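Local coordinates for aerobactin synthase IucC (PDB 6CN7), which probably catalyses the ATP-dependent attachment of a second N-acetyl-N-hydroxylysine to N-citryl-N-acetyl-N-hydroxylysine, yielding the siderophore aerobactin, at residues A[115-120]-A[375-379]; A[194-200]-A[250-254]; A[411-416]-A[529-535]; A[506-512]-A[572-578]. The protein carries 5 engineered substitutions. One frame throughout, in Å; residues are numbered along the deposited sequence.

Contact 1: A[115-120]-A[375-379]; sequences RRGLSA and ECDEN
E375 OE1 accepts from both terminal nitrogens of R115 and from S136 OG of a neighbouring loop. R115 NH2 reaches E375 OE1 at 3.0 Å in a salt bridge, and R115 NH1 adds a weaker bond to the same atom. The two flat groups are not coplanar. OE1 lies almost in the guanidinium plane, at its edge, yet the arginine approaches from above the carboxylate plane, with the planes 65° apart. A bend at chi3 (59°) in an otherwise extended R115 chain turns the guanidinium to meet E375.

Backbone groups are joined through a single water. This water donates to R115 O (2.7 Å) and to L118 O (2.5 Å), the two carbonyls at the ends of a type II turn, and the same water accepts from E378 N at 2.7 Å. The E378 carboxylate is modelled too close to G117, so its exact position is doubtful; R116, next to it, has its salt bridge with D7.

The third link is D377 OD2, which accepts from A120 N at 2.9 Å, on the anti side of the carboxylate. S119 is the N-cap of helix 120-124, its OG bonding to D122 N. A local serine cap supplemented by an aspartate from a distant loop thus serves the first turn of that helix, an example of helix N-terminal capping shared between two parts of the chain.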
# COMPACT_ATOMS: atom_id res chain seq x y z
N ARG A 115 -1.85 16.16 -24.29
CA ARG A 115 -1.29 17.27 -25.05
C ARG A 115 -1.59 17.17 -26.54
O ARG A 115 -0.99 17.91 -27.33
CB ARG A 115 0.22 17.35 -24.81
CG ARG A 115 0.58 17.79 -23.40
CD ARG A 115 2.05 17.58 -23.07
NE ARG A 115 2.93 18.29 -23.98
CZ ARG A 115 4.21 18.55 -23.74
NH1 ARG A 115 4.94 19.20 -24.63
NH2 ARG A 115 4.77 18.16 -22.60
N ARG A 116 -2.51 16.30 -26.95
CA ARG A 116 -2.78 16.10 -28.36
C ARG A 116 -3.58 17.27 -28.93
O ARG A 116 -4.43 17.86 -28.26
CB ARG A 116 -3.54 14.80 -28.59
CG ARG A 116 -2.92 13.91 -29.66
CD ARG A 116 -3.83 12.77 -30.06
NE ARG A 116 -3.75 11.64 -29.13
CZ ARG A 116 -2.79 10.72 -29.15
NH1 ARG A 116 -1.81 10.80 -30.04
NH2 ARG A 116 -2.80 9.73 -28.27
N GLY A 117 -3.29 17.59 -30.20
CA GLY A 117 -3.92 18.70 -30.88
C GLY A 117 -3.60 20.07 -30.34
O GLY A 117 -4.21 21.05 -30.78
N LEU A 118 -2.65 20.19 -29.41
CA LEU A 118 -2.35 21.45 -28.75
C LEU A 118 -1.04 22.01 -29.29
O LEU A 118 0.01 21.37 -29.17
CB LEU A 118 -2.27 21.25 -27.24
CG LEU A 118 -3.56 20.76 -26.58
CD1 LEU A 118 -3.39 20.61 -25.09
CD2 LEU A 118 -4.72 21.69 -26.89
N SER A 119 -1.12 23.20 -29.88
CA SER A 119 0.05 23.91 -30.36
C SER A 119 0.81 24.53 -29.19
O SER A 119 0.34 24.54 -28.04
CB SER A 119 -0.36 25.00 -31.35
OG SER A 119 -1.14 26.00 -30.71
N ALA A 120 2.00 25.04 -29.48
CA ALA A 120 2.77 25.74 -28.46
C ALA A 120 2.00 26.93 -27.91
O ALA A 120 2.00 27.18 -26.70
CB ALA A 120 4.12 26.18 -29.03
N GLU A 375 10.20 22.58 -23.50
CA GLU A 375 9.10 21.82 -24.07
C GLU A 375 8.86 22.18 -25.53
O GLU A 375 9.19 23.28 -25.98
CB GLU A 375 7.82 22.06 -23.27
CG GLU A 375 7.90 21.65 -21.81
CD GLU A 375 7.96 20.14 -21.63
OE1 GLU A 375 7.51 19.42 -22.54
OE2 GLU A 375 8.46 19.69 -20.58
N CYS A 376 8.29 21.23 -26.26
CA CYS A 376 7.80 21.45 -27.61
C CYS A 376 6.40 20.86 -27.72
O CYS A 376 5.99 20.05 -26.89
CB CYS A 376 8.72 20.81 -28.66
SG CYS A 376 10.35 21.56 -28.79
N ASP A 377 5.67 21.27 -28.75
CA ASP A 377 4.32 20.75 -28.96
C ASP A 377 4.36 19.53 -29.88
O ASP A 377 5.42 19.07 -30.30
CB ASP A 377 3.41 21.84 -29.51
CG ASP A 377 3.78 22.28 -30.92
OD1 ASP A 377 4.62 21.62 -31.56
OD2 ASP A 377 3.22 23.29 -31.39
N GLU A 378 3.17 18.99 -30.17
CA GLU A 378 3.03 17.85 -31.08
C GLU A 378 3.96 17.96 -32.28
O GLU A 378 4.62 16.98 -32.66
CB GLU A 378 1.59 17.77 -31.56
CG GLU A 378 0.76 16.66 -30.95
CD GLU A 378 -0.60 16.56 -31.61
OE1 GLU A 378 -0.80 15.67 -32.45
OE2 GLU A 378 -1.46 17.41 -31.30
N ASN A 379 4.02 19.14 -32.89
CA ASN A 379 4.71 19.34 -34.15
C ASN A 379 6.13 19.87 -33.96
O ASN A 379 6.71 20.43 -34.89
CB ASN A 379 3.90 20.29 -35.03
CG ASN A 379 2.47 19.82 -35.22
OD1 ASN A 379 1.52 20.50 -34.83
ND2 ASN A 379 2.30 18.65 -35.82
O HOH W 1 1.04 19.16 -28.50

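Contact 2: A[194-200]-A[250-254]; sequences AAMDPQE and FGDLW
A195, at the end of helix 188-195, meets the second segment with both side chain and carbonyl. A195 CB lies at the edge of the W254 indole, 4.2 Å from W254 CZ2, while A195 O accepts from D252 N at 2.9 Å in a nearly straight bond (165°). A195 O also takes a CA-H...O contact from G251 CA, 3.4 Å away.

M196 comes next, with M196 CG passing G251 CA at 3.8 Å. Its chain continues extended, chi2 and chi3 both close to 180°, which carries M196 CE to within 3.8 Å of F250 CB. This close approach falls where the chain turns a corner: G251 separates strand 244-250 from strand 252-256, and both of these pair antiparallel with strand 165-174. The linker between two successive helices is therefore laid against the bend in a large antiparallel sheet, and the glycine, at positive phi, has no side chain to stand between the corner and the A195 carbonyl.

D197 turns back to its own segment as N-cap of helix 198-210, with D197 OD1 accepting from E200 N at 2.6 Å. The D252 carboxylate stands nearby, but its OD2 is engaged by R268 and N265, which probably offsets the nearness of two acids.

E200, in the first turn of the new helix, bends at chi2 (-77°) and sends OE1 back to the corner. There E200 OE1 accepts from G251 N at 3.0 Å, with the N-H aimed almost straight at it, while R203 forms a salt bridge to the same oxygen.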
# COMPACT_ATOMS: atom_id res chain seq x y z
N ALA A 194 -7.29 28.04 5.34
CA ALA A 194 -6.75 27.91 4.00
C ALA A 194 -6.98 26.52 3.42
O ALA A 194 -6.97 26.37 2.19
CB ALA A 194 -5.25 28.21 4.01
N ALA A 195 -7.19 25.51 4.27
CA ALA A 195 -7.36 24.13 3.81
C ALA A 195 -8.79 23.64 3.88
O ALA A 195 -9.10 22.60 3.30
CB ALA A 195 -6.47 23.19 4.64
N MET A 196 -9.68 24.36 4.57
CA MET A 196 -11.07 23.95 4.71
C MET A 196 -11.97 25.16 4.52
O MET A 196 -11.69 26.24 5.04
CB MET A 196 -11.33 23.33 6.09
CG MET A 196 -10.50 22.11 6.41
SD MET A 196 -10.82 21.48 8.07
CE MET A 196 -9.60 20.18 8.18
N ASP A 197 -13.05 24.97 3.77
CA ASP A 197 -14.09 25.98 3.73
C ASP A 197 -14.89 25.92 5.03
O ASP A 197 -14.84 24.92 5.75
CB ASP A 197 -15.00 25.78 2.51
CG ASP A 197 -15.75 24.46 2.54
OD1 ASP A 197 -15.79 23.80 3.60
OD2 ASP A 197 -16.30 24.07 1.49
N PRO A 198 -15.61 26.99 5.37
CA PRO A 198 -16.35 26.99 6.64
C PRO A 198 -17.22 25.76 6.84
O PRO A 198 -17.46 25.36 7.99
CB PRO A 198 -17.19 28.27 6.55
CG PRO A 198 -16.42 29.16 5.63
CD PRO A 198 -15.78 28.25 4.63
N GLN A 199 -17.71 25.15 5.76
CA GLN A 199 -18.56 23.98 5.89
C GLN A 199 -17.77 22.77 6.37
O GLN A 199 -18.21 22.04 7.26
CB GLN A 199 -19.23 23.69 4.54
CG GLN A 199 -20.50 22.86 4.63
CD GLN A 199 -21.41 23.05 3.43
OE1 GLN A 199 -21.45 24.13 2.84
NE2 GLN A 199 -22.13 22.00 3.05
N GLU A 200 -16.58 22.54 5.79
CA GLU A 200 -15.75 21.41 6.19
C GLU A 200 -15.12 21.63 7.56
O GLU A 200 -14.94 20.67 8.32
CB GLU A 200 -14.67 21.16 5.14
CG GLU A 200 -15.19 20.65 3.82
CD GLU A 200 -15.56 19.18 3.87
OE1 GLU A 200 -14.69 18.36 4.23
OE2 GLU A 200 -16.72 18.84 3.56
N PHE A 250 -10.69 15.60 5.16
CA PHE A 250 -11.50 16.81 5.22
C PHE A 250 -10.91 17.86 4.31
O PHE A 250 -9.71 17.85 4.00
CB PHE A 250 -11.58 17.39 6.64
CG PHE A 250 -12.19 16.46 7.66
CD1 PHE A 250 -13.57 16.37 7.79
CD2 PHE A 250 -11.39 15.71 8.50
CE1 PHE A 250 -14.13 15.53 8.74
CE2 PHE A 250 -11.94 14.87 9.44
CZ PHE A 250 -13.32 14.78 9.56
N GLY A 251 -11.76 18.78 3.88
CA GLY A 251 -11.31 20.04 3.33
C GLY A 251 -11.22 20.06 1.81
O GLY A 251 -11.86 19.29 1.09
N ASP A 252 -10.37 20.97 1.33
CA ASP A 252 -10.27 21.27 -0.08
C ASP A 252 -9.52 20.17 -0.83
O ASP A 252 -8.91 19.28 -0.23
CB ASP A 252 -9.55 22.61 -0.28
CG ASP A 252 -10.36 23.78 0.24
OD1 ASP A 252 -11.60 23.65 0.32
OD2 ASP A 252 -9.76 24.82 0.57
N LEU A 253 -9.58 20.25 -2.15
CA LEU A 253 -8.88 19.32 -3.03
C LEU A 253 -7.53 19.90 -3.41
O LEU A 253 -7.40 21.09 -3.71
CB LEU A 253 -9.71 19.07 -4.29
CG LEU A 253 -11.06 18.36 -4.09
CD1 LEU A 253 -11.84 18.32 -5.40
CD2 LEU A 253 -10.85 16.96 -3.55
N TRP A 254 -6.51 19.04 -3.39
CA TRP A 254 -5.13 19.47 -3.61
C TRP A 254 -4.58 18.82 -4.87
O TRP A 254 -5.00 17.74 -5.28
CB TRP A 254 -4.25 19.12 -2.41
CG TRP A 254 -4.60 19.92 -1.18
CD1 TRP A 254 -5.55 19.62 -0.26
CD2 TRP A 254 -4.00 21.15 -0.77
NE1 TRP A 254 -5.58 20.59 0.72
CE2 TRP A 254 -4.64 21.54 0.43
CE3 TRP A 254 -2.98 21.96 -1.28
CZ2 TRP A 254 -4.29 22.70 1.11
CZ3 TRP A 254 -2.65 23.11 -0.60
CH2 TRP A 254 -3.30 23.47 0.58

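Contact 3: A[411-416]-A[529-535]; sequences YHLLCR and RFALFSL
Y411 OH donates to F533 O over a very short 2.5 Å, the carbonyl lying at the edge of the phenol ring, and a water links the same hydroxyl to L535 N. R529 bends at chi2 (-71°), which folds its NH1 back to two carbonyls: R529 NH1 meets C415 O at 3.0 Å, on a lone pair in the carbonyl plane, and R416 O at 2.9 Å, from above its plane. E458 and F456 hold the guanidinium by a salt bridge and a cation-pi contact.

The C415 and R416 carbonyls belong to the last turn of helix 395-417, while F533 is where helix 527-532 unwinds; in the FhuF-like region the end of one helix is packed against the end of another and the turn that follows it.

Aliphatic groups lie over the rings. L414 CG sits 3.9 Å from the F533 centroid, nearly on the ring normal, and L535 CD1 covers one face of Y411; toward the rim of the opposite face lies C415 SG, of the same helix.

The sulfur-aromatic contacts are C415 SG at the edge of F530, 3.7 Å from F530 CD1, and, obliquely, with F533.

Between rings, Y411 and F530 run near parallel (16°) but slid apart, with little overlap.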
# COMPACT_ATOMS: atom_id res chain seq x y z
N TYR A 411 24.20 34.29 -9.50
CA TYR A 411 25.65 34.44 -9.50
C TYR A 411 26.09 35.53 -8.53
O TYR A 411 27.12 35.40 -7.86
CB TYR A 411 26.14 34.73 -10.91
CG TYR A 411 27.64 34.69 -11.07
CD1 TYR A 411 28.36 33.55 -10.74
CD2 TYR A 411 28.34 35.79 -11.56
CE1 TYR A 411 29.74 33.50 -10.89
CE2 TYR A 411 29.71 35.75 -11.71
CZ TYR A 411 30.40 34.61 -11.38
OH TYR A 411 31.77 34.57 -11.52
N HIS A 412 25.32 36.62 -8.45
CA HIS A 412 25.64 37.69 -7.51
C HIS A 412 25.51 37.20 -6.07
O HIS A 412 26.38 37.47 -5.24
CB HIS A 412 24.72 38.89 -7.77
CG HIS A 412 24.91 40.01 -6.79
ND1 HIS A 412 26.05 40.78 -6.74
CD2 HIS A 412 24.09 40.50 -5.83
CE1 HIS A 412 25.93 41.69 -5.80
NE2 HIS A 412 24.75 41.54 -5.23
N LEU A 413 24.42 36.50 -5.76
CA LEU A 413 24.26 35.92 -4.43
C LEU A 413 25.48 35.09 -4.05
O LEU A 413 25.97 35.17 -2.91
CB LEU A 413 23.00 35.07 -4.38
CG LEU A 413 22.64 34.42 -3.04
CD1 LEU A 413 22.40 35.48 -1.97
CD2 LEU A 413 21.42 33.53 -3.18
N LEU A 414 26.01 34.31 -5.00
CA LEU A 414 27.15 33.45 -4.71
C LEU A 414 28.42 34.27 -4.48
O LEU A 414 29.11 34.09 -3.47
CB LEU A 414 27.36 32.46 -5.86
CG LEU A 414 28.65 31.64 -5.82
CD1 LEU A 414 28.72 30.80 -4.56
CD2 LEU A 414 28.77 30.76 -7.06
N CYS A 415 28.75 35.17 -5.41
CA CYS A 415 30.04 35.85 -5.35
C CYS A 415 30.12 36.85 -4.21
O CYS A 415 31.21 37.08 -3.67
CB CYS A 415 30.33 36.54 -6.68
SG CYS A 415 30.42 35.40 -8.07
N ARG A 416 29.00 37.46 -3.83
CA ARG A 416 29.00 38.47 -2.78
C ARG A 416 28.79 37.86 -1.40
O ARG A 416 29.45 38.27 -0.44
CB ARG A 416 27.91 39.51 -3.05
CG ARG A 416 27.69 40.53 -1.92
CD ARG A 416 28.14 41.91 -2.33
NE ARG A 416 27.82 42.92 -1.32
CZ ARG A 416 26.88 43.85 -1.45
NH1 ARG A 416 26.13 43.93 -2.54
NH2 ARG A 416 26.68 44.72 -0.47
N ARG A 529 36.50 38.15 -6.02
CA ARG A 529 35.42 37.17 -5.87
C ARG A 529 35.12 36.48 -7.19
O ARG A 529 34.83 35.28 -7.21
CB ARG A 529 34.17 37.86 -5.32
CG ARG A 529 34.31 38.43 -3.92
CD ARG A 529 34.38 37.32 -2.87
NE ARG A 529 34.56 37.86 -1.52
CZ ARG A 529 33.57 38.26 -0.73
NH1 ARG A 529 32.30 38.20 -1.15
NH2 ARG A 529 33.84 38.73 0.48
N PHE A 530 35.18 37.22 -8.30
CA PHE A 530 34.87 36.62 -9.59
C PHE A 530 35.96 35.65 -10.03
O PHE A 530 35.66 34.61 -10.63
CB PHE A 530 34.67 37.72 -10.64
CG PHE A 530 33.49 38.61 -10.37
CD1 PHE A 530 32.32 38.09 -9.84
CD2 PHE A 530 33.54 39.96 -10.65
CE1 PHE A 530 31.23 38.89 -9.59
CE2 PHE A 530 32.45 40.78 -10.41
CZ PHE A 530 31.29 40.24 -9.88
N ALA A 531 37.22 35.96 -9.74
CA ALA A 531 38.29 35.00 -9.98
C ALA A 531 38.07 33.74 -9.16
O ALA A 531 38.37 32.63 -9.61
CB ALA A 531 39.65 35.62 -9.66
N LEU A 532 37.55 33.89 -7.94
CA LEU A 532 37.30 32.74 -7.08
C LEU A 532 36.14 31.90 -7.58
O LEU A 532 36.12 30.68 -7.34
CB LEU A 532 37.04 33.23 -5.65
CG LEU A 532 36.88 32.17 -4.56
CD1 LEU A 532 38.18 31.40 -4.36
CD2 LEU A 532 36.43 32.82 -3.27
N PHE A 533 35.18 32.51 -8.26
CA PHE A 533 34.04 31.79 -8.82
C PHE A 533 33.94 31.99 -10.32
O PHE A 533 32.93 32.50 -10.82
CB PHE A 533 32.73 32.25 -8.16
CG PHE A 533 32.65 31.99 -6.69
CD1 PHE A 533 32.55 30.70 -6.20
CD2 PHE A 533 32.64 33.04 -5.79
CE1 PHE A 533 32.47 30.46 -4.84
CE2 PHE A 533 32.55 32.81 -4.43
CZ PHE A 533 32.47 31.52 -3.96
N SER A 534 34.98 31.60 -11.06
CA SER A 534 35.04 31.92 -12.48
C SER A 534 34.18 30.96 -13.30
O SER A 534 34.28 29.74 -13.15
CB SER A 534 36.49 31.86 -12.98
OG SER A 534 36.54 31.96 -14.39
N LEU A 535 33.34 31.53 -14.16
CA LEU A 535 32.52 30.76 -15.09
C LEU A 535 33.13 30.70 -16.48
O LEU A 535 32.48 30.21 -17.41
CB LEU A 535 31.12 31.36 -15.17
CG LEU A 535 30.32 31.38 -13.87
CD1 LEU A 535 29.07 32.23 -14.04
CD2 LEU A 535 29.96 29.97 -13.43
O HOH W 2 33.28 34.67 -14.15

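Contact 4: A[506-512]-A[572-578]; sequences RRFYQLL and PLWLATR
With its CG trans to the backbone nitrogen (chi1 -179°) and every torsion out to NE extended, R506 spans from its helix to the carbonyls of L575 and R578. R506 NH1 donates to L575 O at 3.1 Å, approaching from above the carbonyl plane. NH2 lies at the guanidinium edge facing R578 O, although the modelled separation is very short and its exact value doubtful. One face of the guanidinium lies over A576 CA and O; separately, A576 CB packs 3.5 Å from the backbone O of R506. One turn on, Q510 adds a weak bond from Q510 NE2 to A576 O at 3.3 Å.

Y509 has its CG anti to the carbonyl carbon (chi1 -64°), which sets its ring alongside P572. P572 CB lies over one face, 4.2 Å from the Y509 ring centroid, and F508 covers the opposite one; the hydroxyl bonds to W57 and S495. L573 CD1 touches both Y509 CD1 and L512 CD2, the latter at 4.1 Å.

Apolar contacts thus gather round P572 and L573, polar ones round the carbonyls of L575, A576 and R578. The positive guanidinium sits by the carbonyls of L575 and R578, where it would be expected to interact favourably with their partial negative charge.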
# COMPACT_ATOMS: atom_id res chain seq x y z
N ARG A 506 26.21 28.81 -30.32
CA ARG A 506 27.35 29.71 -30.13
C ARG A 506 26.88 31.11 -29.79
O ARG A 506 27.44 31.77 -28.91
CB ARG A 506 28.21 29.71 -31.39
CG ARG A 506 29.44 30.59 -31.28
CD ARG A 506 30.31 30.51 -32.52
NE ARG A 506 31.48 31.37 -32.39
CZ ARG A 506 32.57 31.04 -31.70
NH1 ARG A 506 32.64 29.88 -31.06
NH2 ARG A 506 33.59 31.89 -31.63
N ARG A 507 25.84 31.60 -30.48
CA ARG A 507 25.29 32.91 -30.17
C ARG A 507 24.56 32.89 -28.83
O ARG A 507 24.70 33.82 -28.03
CB ARG A 507 24.36 33.36 -31.29
CG ARG A 507 23.77 34.74 -31.11
CD ARG A 507 24.86 35.80 -31.07
NE ARG A 507 24.30 37.15 -30.98
CZ ARG A 507 24.99 38.22 -30.62
NH1 ARG A 507 26.28 38.11 -30.30
NH2 ARG A 507 24.40 39.41 -30.56
N PHE A 508 23.78 31.84 -28.58
CA PHE A 508 23.07 31.69 -27.31
C PHE A 508 23.99 31.98 -26.13
O PHE A 508 23.66 32.78 -25.25
CB PHE A 508 22.49 30.28 -27.23
CG PHE A 508 21.67 30.01 -25.99
CD1 PHE A 508 22.29 29.68 -24.79
CD2 PHE A 508 20.29 30.05 -26.03
CE1 PHE A 508 21.55 29.42 -23.66
CE2 PHE A 508 19.54 29.79 -24.89
CZ PHE A 508 20.17 29.47 -23.71
N TYR A 509 25.15 31.33 -26.10
CA TYR A 509 26.05 31.46 -24.96
C TYR A 509 26.95 32.69 -25.06
O TYR A 509 27.55 33.08 -24.06
CB TYR A 509 26.86 30.18 -24.81
CG TYR A 509 25.97 29.00 -24.47
CD1 TYR A 509 25.58 28.75 -23.17
CD2 TYR A 509 25.50 28.16 -25.47
CE1 TYR A 509 24.76 27.68 -22.86
CE2 TYR A 509 24.67 27.09 -25.17
CZ TYR A 509 24.31 26.86 -23.86
OH TYR A 509 23.48 25.80 -23.56
N GLN A 510 27.05 33.30 -26.24
CA GLN A 510 27.63 34.64 -26.33
C GLN A 510 26.79 35.64 -25.55
O GLN A 510 27.33 36.49 -24.83
CB GLN A 510 27.75 35.08 -27.79
CG GLN A 510 28.95 34.53 -28.54
CD GLN A 510 28.94 34.91 -30.00
OE1 GLN A 510 27.93 35.40 -30.52
NE2 GLN A 510 30.05 34.68 -30.68
N LEU A 511 25.46 35.56 -25.69
CA LEU A 511 24.58 36.47 -24.97
C LEU A 511 24.67 36.27 -23.47
O LEU A 511 24.64 37.24 -22.70
CB LEU A 511 23.14 36.29 -25.45
CG LEU A 511 22.73 37.03 -26.73
CD1 LEU A 511 23.52 36.56 -27.93
CD2 LEU A 511 21.24 36.84 -26.98
N LEU A 512 24.76 35.02 -23.02
CA LEU A 512 24.89 34.75 -21.59
C LEU A 512 26.19 35.32 -21.05
O LEU A 512 26.22 35.95 -19.98
CB LEU A 512 24.81 33.24 -21.33
CG LEU A 512 25.00 32.80 -19.88
CD1 LEU A 512 23.97 33.45 -18.97
CD2 LEU A 512 24.93 31.28 -19.77
N PRO A 572 31.13 26.03 -22.72
CA PRO A 572 30.58 26.87 -23.80
C PRO A 572 30.80 28.36 -23.61
O PRO A 572 30.93 29.09 -24.60
CB PRO A 572 29.09 26.51 -23.79
CG PRO A 572 29.04 25.13 -23.24
CD PRO A 572 30.14 25.06 -22.22
N LEU A 573 30.85 28.85 -22.36
CA LEU A 573 31.09 30.27 -22.15
C LEU A 573 32.48 30.68 -22.62
O LEU A 573 32.67 31.81 -23.08
CB LEU A 573 30.91 30.62 -20.67
CG LEU A 573 29.47 30.89 -20.21
CD1 LEU A 573 28.59 29.66 -20.40
CD2 LEU A 573 29.46 31.33 -18.75
N TRP A 574 33.45 29.78 -22.50
CA TRP A 574 34.80 30.04 -22.99
C TRP A 574 34.90 29.77 -24.49
O TRP A 574 35.60 30.49 -25.21
CB TRP A 574 35.80 29.17 -22.22
CG TRP A 574 37.23 29.33 -22.61
CD1 TRP A 574 38.13 30.22 -22.11
CD2 TRP A 574 37.96 28.53 -23.56
NE1 TRP A 574 39.36 30.05 -22.69
CE2 TRP A 574 39.28 29.02 -23.59
CE3 TRP A 574 37.61 27.46 -24.39
CZ2 TRP A 574 40.26 28.47 -24.42
CZ3 TRP A 574 38.58 26.92 -25.21
CH2 TRP A 574 39.89 27.42 -25.22
N LEU A 575 34.20 28.74 -24.96
CA LEU A 575 34.28 28.34 -26.36
C LEU A 575 33.65 29.38 -27.28
O LEU A 575 34.15 29.63 -28.38
CB LEU A 575 33.60 26.98 -26.53
CG LEU A 575 33.69 26.25 -27.88
CD1 LEU A 575 35.13 26.04 -28.31
CD2 LEU A 575 32.97 24.92 -27.76
N ALA A 576 32.56 30.01 -26.84
CA ALA A 576 31.84 30.97 -27.66
C ALA A 576 32.49 32.35 -27.68
O ALA A 576 32.09 33.20 -28.48
CB ALA A 576 30.39 31.10 -27.17
N THR A 577 33.48 32.60 -26.82
CA THR A 577 34.17 33.88 -26.77
C THR A 577 35.40 33.92 -27.66
O THR A 577 35.97 35.01 -27.86
CB THR A 577 34.57 34.19 -25.33
OG1 THR A 577 33.43 34.05 -24.47
CG2 THR A 577 35.11 35.62 -25.19
N ARG A 578 35.82 32.79 -28.23
CA ARG A 578 37.07 32.71 -28.96
C ARG A 578 36.82 32.87 -30.46
O ARG A 578 35.83 32.36 -31.00
CB ARG A 578 37.77 31.37 -28.68
CG ARG A 578 38.19 31.20 -27.22
CD ARG A 578 39.27 32.22 -26.84
NE ARG A 578 39.59 32.22 -25.42
CZ ARG A 578 38.87 32.83 -24.49
NH1 ARG A 578 37.76 33.48 -24.81
NH2 ARG A 578 39.25 32.79 -23.22

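In the fold
Read from the N terminus, contact 1 opens after helix 91-114 and closes some 255 residues later, joining the loop before helix 120-124 to the loop before helix 383-391. Nested within it is contact 2, a loop of about 50 residues that joins a helix-helix linker to the large antiparallel sheet. Contact 3 opens only after contact 1 has closed and ties helix 395-417 to helix 527-532 and the turn after it. Before it closes, contact 4 begins on helix 505-521, which it joins to the C-terminal segment 572-578, so these two loops cross. They also touch, L535 O lying 3.5 Å from L573 CD2. Contacts 2 and 3 lie on opposite sides of the chain's centre.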